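Local atomic coordinates of hyaluronidase (Streptomyces koganeiensis, PDB entry 4UFQ), a protein that probably acts as a hyalurononglucosaminidase, hydrolysing glycosidic bonds of hyaluronan, and assembles from three elongated chains rich in beta structure. Residues R142-D148 and Q156-R162; V183-V187 and W204-N208; S198-L202 and T213-A217. All coordinates share one frame; numbering follows the deposited sequence.

Contact 1 of 3, residues R142-D148 and Q156-R162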
# COMPACT_ATOMS: atom_id res chain seq x y z
N ARG B 142 -1.33 3.05 -15.10
CA ARG B 142 -2.63 3.74 -15.10
C ARG B 142 -3.37 3.46 -13.79
O ARG B 142 -3.26 2.37 -13.21
CB ARG B 142 -3.50 3.35 -16.30
CG ARG B 142 -2.92 3.73 -17.66
CD ARG B 142 -3.95 3.57 -18.74
NE ARG B 142 -3.37 3.76 -20.06
CZ ARG B 142 -4.03 3.58 -21.18
NH1 ARG B 142 -5.33 3.29 -21.13
NH2 ARG B 142 -3.42 3.74 -22.35
N ILE B 143 -4.13 4.45 -13.33
CA ILE B 143 -4.84 4.39 -12.07
C ILE B 143 -6.33 4.44 -12.28
O ILE B 143 -6.83 5.28 -13.06
CB ILE B 143 -4.40 5.53 -11.14
CG1 ILE B 143 -2.89 5.42 -10.90
CG2 ILE B 143 -5.20 5.50 -9.84
CD1 ILE B 143 -2.37 6.31 -9.80
N GLY B 144 -7.05 3.52 -11.64
CA GLY B 144 -8.50 3.54 -11.59
C GLY B 144 -9.00 3.81 -10.19
O GLY B 144 -8.47 3.27 -9.20
N VAL B 145 -10.04 4.65 -10.11
CA VAL B 145 -10.69 5.02 -8.85
C VAL B 145 -12.20 4.81 -9.03
O VAL B 145 -12.86 5.63 -9.67
CB VAL B 145 -10.38 6.47 -8.41
CG1 VAL B 145 -11.05 6.78 -7.08
CG2 VAL B 145 -8.87 6.75 -8.31
N GLY B 146 -12.74 3.73 -8.50
CA GLY B 146 -14.15 3.42 -8.69
C GLY B 146 -14.51 2.87 -10.06
O GLY B 146 -15.69 2.85 -10.43
N ILE B 147 -13.52 2.42 -10.82
CA ILE B 147 -13.81 1.80 -12.11
C ILE B 147 -14.35 0.39 -11.88
O ILE B 147 -14.23 -0.17 -10.77
CB ILE B 147 -12.55 1.76 -13.04
CG1 ILE B 147 -11.42 0.93 -12.40
CG2 ILE B 147 -12.09 3.18 -13.35
CD1 ILE B 147 -10.25 0.70 -13.34
N ASP B 148 -14.95 -0.19 -12.90
CA ASP B 148 -15.43 -1.55 -12.82
C ASP B 148 -14.24 -2.46 -12.54
O ASP B 148 -13.15 -2.25 -13.08
CB ASP B 148 -16.11 -1.96 -14.12
CG ASP B 148 -17.41 -1.21 -14.39
OD1 ASP B 148 -18.00 -0.64 -13.44
OD2 ASP B 148 -17.86 -1.21 -15.55
N GLN B 156 -4.60 8.22 -17.79
CA GLN B 156 -3.57 7.97 -16.78
C GLN B 156 -4.18 7.81 -15.38
O GLN B 156 -3.72 6.95 -14.61
CB GLN B 156 -2.50 9.06 -16.80
CG GLN B 156 -1.21 8.59 -16.14
CD GLN B 156 -0.38 7.65 -16.97
OE1 GLN B 156 -0.48 7.59 -18.19
NE2 GLN B 156 0.46 6.88 -16.29
N VAL B 157 -5.19 8.62 -15.08
CA VAL B 157 -6.03 8.47 -13.88
C VAL B 157 -7.48 8.55 -14.34
O VAL B 157 -7.85 9.48 -15.06
CB VAL B 157 -5.75 9.57 -12.85
CG1 VAL B 157 -6.68 9.44 -11.64
CG2 VAL B 157 -4.28 9.48 -12.41
N HIS B 158 -8.29 7.58 -13.94
CA HIS B 158 -9.68 7.43 -14.36
C HIS B 158 -10.53 7.33 -13.09
O HIS B 158 -10.38 6.37 -12.33
CB HIS B 158 -9.81 6.16 -15.21
CG HIS B 158 -11.18 5.83 -15.73
ND1 HIS B 158 -11.37 4.90 -16.73
CD2 HIS B 158 -12.42 6.27 -15.39
CE1 HIS B 158 -12.67 4.78 -16.98
NE2 HIS B 158 -13.32 5.62 -16.20
N ILE B 159 -11.38 8.33 -12.85
CA ILE B 159 -12.26 8.40 -11.67
C ILE B 159 -13.69 8.29 -12.07
O ILE B 159 -14.12 8.97 -13.01
CB ILE B 159 -12.08 9.76 -10.91
CG1 ILE B 159 -10.60 10.04 -10.62
CG2 ILE B 159 -12.91 9.76 -9.63
CD1 ILE B 159 -10.31 11.44 -10.10
N VAL B 160 -14.46 7.48 -11.35
CA VAL B 160 -15.90 7.35 -11.54
C VAL B 160 -16.63 7.79 -10.28
O VAL B 160 -16.39 7.26 -9.20
CB VAL B 160 -16.30 5.91 -11.89
CG1 VAL B 160 -17.80 5.80 -12.16
CG2 VAL B 160 -15.50 5.42 -13.09
N GLN B 161 -17.56 8.75 -10.42
CA GLN B 161 -18.45 9.18 -9.35
C GLN B 161 -19.39 8.03 -9.01
O GLN B 161 -20.17 7.61 -9.86
CB GLN B 161 -19.21 10.43 -9.80
CG GLN B 161 -20.06 11.16 -8.76
CD GLN B 161 -20.60 12.49 -9.30
OE1 GLN B 161 -20.08 13.03 -10.27
NE2 GLN B 161 -21.64 13.00 -8.67
N ARG B 162 -19.32 7.53 -7.77
CA ARG B 162 -20.13 6.40 -7.33
C ARG B 162 -21.05 6.76 -6.17
O ARG B 162 -20.82 7.74 -5.47
CB ARG B 162 -19.23 5.23 -6.90
CG ARG B 162 -18.37 4.67 -8.02
CD ARG B 162 -19.23 3.88 -8.99
NE ARG B 162 -18.39 3.22 -9.99
CZ ARG B 162 -18.83 2.45 -10.98
NH1 ARG B 162 -20.13 2.23 -11.14
NH2 ARG B 162 -17.96 1.92 -11.81
O HOH W 1 -0.46 5.12 -19.82
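Ile143, Gly144 and Val145 pair in parallel with Val157, His158 and Ile159, the axes of strands 143-145 and 157-160 approaching to 4.7 Å with 9° between their directions. Four backbone bonds form the ladder, from Ile143 N to Gln156 O (2.8 Å) through to Val160 N and Val145 O (3.0 Å). Ile143 packs beside Val157 and Val145 beside Ile159 on one face of the sheet, with Ile143 CB 4.2 Å from Val157 CG2. On the face that carries His158, Ile147 CG2 sits almost centrally over the imidazole, 3.7 Å from its centroid and 10° off the ring normal, a CH-pi contact. Ile147 CG1 lies between its backbone N and carbonyl carbon, which leaves CG2 to cover the ring. Hydrogen bonds from Arg154 N to ND1 and between NE2 and Glu172 of the second subunit fix the ring's rotation. The far end of the ladder is fixed by Arg162: NE and NH2 each approach Gly146 O at 2.8 Å, side-on, within both the guanidinium and the carbonyl plane. Arg162 NH2 also makes a salt bridge to Asp148 OD1 (3.0 Å), met from above the carboxylate, whose plane stands 41° from the guanidinium. Val160 CG1 lies over one guanidinium face, offset toward its rim. A water links Arg142 NE to Gln156 OE1; Arg142 is held by Pro153 O and Gln156 by Arg162 N of the second subunit. Strand 132-137 pairs with the other edge of strand 143-145, where Gly146 and Ile147 facing Asp133 form a G1 beta bulge, while strand 157-160 continues the sheet into the second subunit.

Contact 2 of 3, residues V183-V187 and W204-N208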
# COMPACT_ATOMS: atom_id res chain seq x y z
N VAL B 183 -2.72 17.35 -29.69
CA VAL B 183 -4.07 17.90 -29.64
C VAL B 183 -5.09 16.76 -29.71
O VAL B 183 -5.02 15.93 -30.60
CB VAL B 183 -4.26 18.89 -30.82
CG1 VAL B 183 -5.67 19.34 -30.94
CG2 VAL B 183 -3.31 20.10 -30.66
N PRO B 184 -6.05 16.73 -28.76
CA PRO B 184 -7.08 15.69 -28.86
C PRO B 184 -7.87 15.69 -30.17
O PRO B 184 -8.13 16.77 -30.72
CB PRO B 184 -8.03 16.04 -27.72
CG PRO B 184 -7.13 16.67 -26.69
CD PRO B 184 -6.17 17.50 -27.52
N THR B 185 -8.25 14.51 -30.66
CA THR B 185 -9.10 14.38 -31.84
C THR B 185 -10.34 13.54 -31.56
O THR B 185 -11.07 13.17 -32.48
CB THR B 185 -8.33 13.72 -33.00
OG1 THR B 185 -7.88 12.43 -32.60
CG2 THR B 185 -7.11 14.57 -33.41
N SER B 186 -10.54 13.20 -30.29
CA SER B 186 -11.63 12.34 -29.85
C SER B 186 -11.93 12.62 -28.38
O SER B 186 -11.17 13.34 -27.69
CB SER B 186 -11.23 10.87 -30.04
OG SER B 186 -10.03 10.60 -29.32
N VAL B 187 -13.03 12.04 -27.91
CA VAL B 187 -13.45 12.14 -26.51
C VAL B 187 -13.71 10.75 -25.93
O VAL B 187 -13.65 9.77 -26.64
CB VAL B 187 -14.69 13.09 -26.31
CG1 VAL B 187 -14.44 14.43 -27.00
CG2 VAL B 187 -15.97 12.49 -26.78
N TRP B 204 -11.78 23.48 -25.32
CA TRP B 204 -12.66 22.32 -25.15
C TRP B 204 -13.02 21.76 -26.50
O TRP B 204 -13.45 22.48 -27.41
CB TRP B 204 -13.97 22.73 -24.50
CG TRP B 204 -15.08 21.69 -24.33
CD1 TRP B 204 -16.25 21.61 -25.04
CD2 TRP B 204 -15.16 20.67 -23.33
NE1 TRP B 204 -17.03 20.61 -24.55
CE2 TRP B 204 -16.39 20.01 -23.50
CE3 TRP B 204 -14.30 20.23 -22.32
CZ2 TRP B 204 -16.79 18.97 -22.67
CZ3 TRP B 204 -14.70 19.20 -21.51
CH2 TRP B 204 -15.92 18.56 -21.70
N ARG B 205 -12.84 20.45 -26.64
CA ARG B 205 -13.40 19.67 -27.73
C ARG B 205 -14.64 18.96 -27.23
O ARG B 205 -14.55 18.16 -26.30
CB ARG B 205 -12.38 18.67 -28.27
CG ARG B 205 -13.01 17.61 -29.19
CD ARG B 205 -11.99 16.64 -29.76
NE ARG B 205 -11.39 17.19 -30.96
CZ ARG B 205 -11.88 17.05 -32.19
NH1 ARG B 205 -12.97 16.35 -32.42
NH2 ARG B 205 -11.25 17.64 -33.20
N GLY B 206 -15.80 19.26 -27.79
CA GLY B 206 -17.03 18.60 -27.41
C GLY B 206 -17.29 17.32 -28.16
O GLY B 206 -16.62 16.97 -29.16
N SER B 207 -18.35 16.62 -27.76
CA SER B 207 -18.60 15.29 -28.31
C SER B 207 -18.99 15.31 -29.77
O SER B 207 -18.87 14.29 -30.45
CB SER B 207 -19.66 14.54 -27.50
OG SER B 207 -20.89 15.22 -27.51
N ASN B 208 -19.48 16.45 -30.26
CA ASN B 208 -19.86 16.56 -31.66
C ASN B 208 -18.70 17.08 -32.50
O ASN B 208 -18.83 17.24 -33.71
CB ASN B 208 -21.10 17.45 -31.85
CG ASN B 208 -22.38 16.75 -31.44
OD1 ASN B 208 -22.47 15.52 -31.45
ND2 ASN B 208 -23.39 17.54 -31.08
O HOH W 2 -9.30 19.09 -30.43
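Pro184 and Val187 come alongside Arg205 and Ser207 without forming a beta ladder: the nearest CA pairs are Pro184 with Arg205 at 7.6 Å and Val187 with Ser207 at 6.3 Å, wider than strand pairing allows. Segment 183-187, in the loop between strands 175-177 and 193-198, is irregular and packs along strand 201-206 of the C-terminal three-stranded sheet, so side chains carry the contact. Arg205 does most of the bridging. Its CG stands anti to the backbone N (chi1 166°), and the extended first part of the chain puts Arg205 CD 3.8 Å from Ser186 N; the turn at chi3 (-85°) then lays the guanidinium against the backbone of Thr185. Thr185 CA lies over one face of that group, displaced toward its rim, and Thr185 O also lies over a face, nearest NH1, without a hydrogen bond. Arg205 NE reaches Pro184 O at 3.3 Å, but the N-H...O angle of 126° marks this bond as weak. A water completes a triangle, giving a hydrogen to Pro184 O (2.6 Å) and accepting from Arg205 NE (2.9 Å) in the guanidinium plane. Val187 points toward the strand and its two methyls spread along it, CG1 by Arg205 O and CG, and CG2 4.1 Å from Ser207 CA. Tyr196, on strand 193-198, touches Pro184, and Ser186 OG makes a weak hydrogen bond to Arg176 of the third subunit. Across the two segments, then, the NE-H of Arg205 is met by a water and, weakly, by Pro184 O, while Thr185 O over the face probably adds a mild electrostatic contribution. Solvent probably mediates much of the polar attachment; the aliphatic part of Arg205 and Val187 provide the apolar part.

Contact 3 of 3, residues S198-L202 and T213-A217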
# COMPACT_ATOMS: atom_id res chain seq x y z
N SER B 198 -3.45 24.61 -24.99
CA SER B 198 -2.78 24.65 -26.27
C SER B 198 -2.23 26.07 -26.44
O SER B 198 -2.99 27.04 -26.45
CB SER B 198 -3.76 24.30 -27.36
OG SER B 198 -3.06 24.11 -28.59
N GLY B 199 -0.91 26.18 -26.55
CA GLY B 199 -0.26 27.48 -26.68
C GLY B 199 -0.59 28.41 -25.53
O GLY B 199 -0.61 29.62 -25.73
N GLY B 200 -0.85 27.87 -24.34
CA GLY B 200 -1.16 28.67 -23.17
C GLY B 200 -2.64 29.02 -23.00
O GLY B 200 -3.04 29.56 -21.97
N ALA B 201 -3.45 28.71 -24.01
CA ALA B 201 -4.90 28.94 -24.00
C ALA B 201 -5.62 27.70 -23.50
O ALA B 201 -5.07 26.59 -23.54
CB ALA B 201 -5.36 29.29 -25.40
N LEU B 202 -6.86 27.88 -23.04
CA LEU B 202 -7.70 26.78 -22.58
C LEU B 202 -8.75 26.48 -23.65
O LEU B 202 -9.44 27.40 -24.13
CB LEU B 202 -8.37 27.17 -21.25
CG LEU B 202 -9.23 26.07 -20.61
CD1 LEU B 202 -8.37 24.90 -20.13
CD2 LEU B 202 -10.04 26.69 -19.45
N THR B 213 -11.88 27.78 -28.21
CA THR B 213 -10.89 28.40 -27.33
C THR B 213 -11.66 29.21 -26.28
O THR B 213 -12.27 30.26 -26.60
CB THR B 213 -9.90 29.28 -28.11
OG1 THR B 213 -9.22 28.50 -29.10
CG2 THR B 213 -8.85 29.86 -27.18
N ILE B 214 -11.66 28.70 -25.06
CA ILE B 214 -12.40 29.31 -23.96
C ILE B 214 -11.71 30.54 -23.40
O ILE B 214 -12.39 31.53 -23.09
CB ILE B 214 -12.58 28.27 -22.84
CG1 ILE B 214 -13.45 27.12 -23.35
CG2 ILE B 214 -13.17 28.91 -21.59
CD1 ILE B 214 -13.35 25.88 -22.46
N ALA B 215 -10.38 30.51 -23.28
CA ALA B 215 -9.67 31.65 -22.71
C ALA B 215 -8.28 31.70 -23.28
O ALA B 215 -7.65 30.68 -23.48
CB ALA B 215 -9.60 31.56 -21.21
N PRO B 216 -7.76 32.92 -23.50
CA PRO B 216 -6.45 33.04 -24.15
C PRO B 216 -5.25 32.85 -23.23
O PRO B 216 -5.35 32.92 -22.00
CB PRO B 216 -6.46 34.48 -24.68
CG PRO B 216 -7.37 35.21 -23.76
CD PRO B 216 -8.43 34.21 -23.35
N ALA B 217 -4.10 32.60 -23.83
CA ALA B 217 -2.84 32.66 -23.11
C ALA B 217 -2.63 34.05 -22.53
O ALA B 217 -2.05 34.18 -21.45
CB ALA B 217 -1.69 32.32 -24.04
OXT ALA B 217 -3.04 35.06 -23.13
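Leu202 and Ala215 meet through their peptide groups, the flat groups of this contact. Leu202 N lies in the carbonyl plane of Ala215, 2.9 Å from Ala215 O with an N-H...O angle of 162°, and Ile214 N lies in the carbonyl plane of Leu202, 2.7 Å from Leu202 O. That same oxygen takes a second, weak bond from Ala215 N at 3.4 Å, so two successive N-H groups converge on one acceptor. The side chains of Leu202 and Ala215 share one face of the sheet, where Trp204 of the second subunit packs on both. Ile214 has CG2 anti to its backbone N, which sets this methyl 4.4 Å from Leu202 CD2. Beside this pair, Ala201 CB touches Ala215 O at 3.3 Å and Thr213 CG2 at 4.0 Å. The last residue of the chain closes over the turn before strand 201-206: Ala217 CB is 3.4 Å from Gly199 O, and Ala217 CA donates a C-H...O contact to Gly200 O at 3.3 Å. Gly200 O also accepts from Trp204 NE1 of the second subunit, and Ala217 OXT bonds Thr210 OG1 of that subunit. Reciprocal backbone bonds between Ser198 and Ala201 secure the turn. A positive phi of 57° favours glycine at Gly199, while at Gly200 a CB would be jammed against the preceding carbonyl oxygen and would clash with Ala217 CB. Three features therefore define the contact: a type I' turn from strand 193-198 into strand 201-206, an antiparallel hydrogen-bonded pair between Leu202 and Ala215, and a classic beta bulge in which Ile214 and Ala215 both face Leu202. They belong to the C-terminal three-stranded antiparallel meander, packed against the neighbouring subunits, with Ile214 meeting its counterparts from both.

How the contacts relate
Contact 1 closes along the chain before contacts 2 and 3 open, and all three lie on the same side of the chain's centre. The centre of contact 1 is about 20 Å from that of contact 2 and about 27 Å from that of contact 3, with no touching atoms, in keeping with an elongated chain. Contacts 2 and 3 alternate in sequence, share strand 201-206 and have centres about 15 Å apart; they join where Trp204 CB packs 3.8 Å from Ile214 CD1. Contact 1 belongs to a mixed sheet, the other two to the C-terminal antiparallel one. Each contact also reaches neighbouring subunits, so both regions contribute to the trimer.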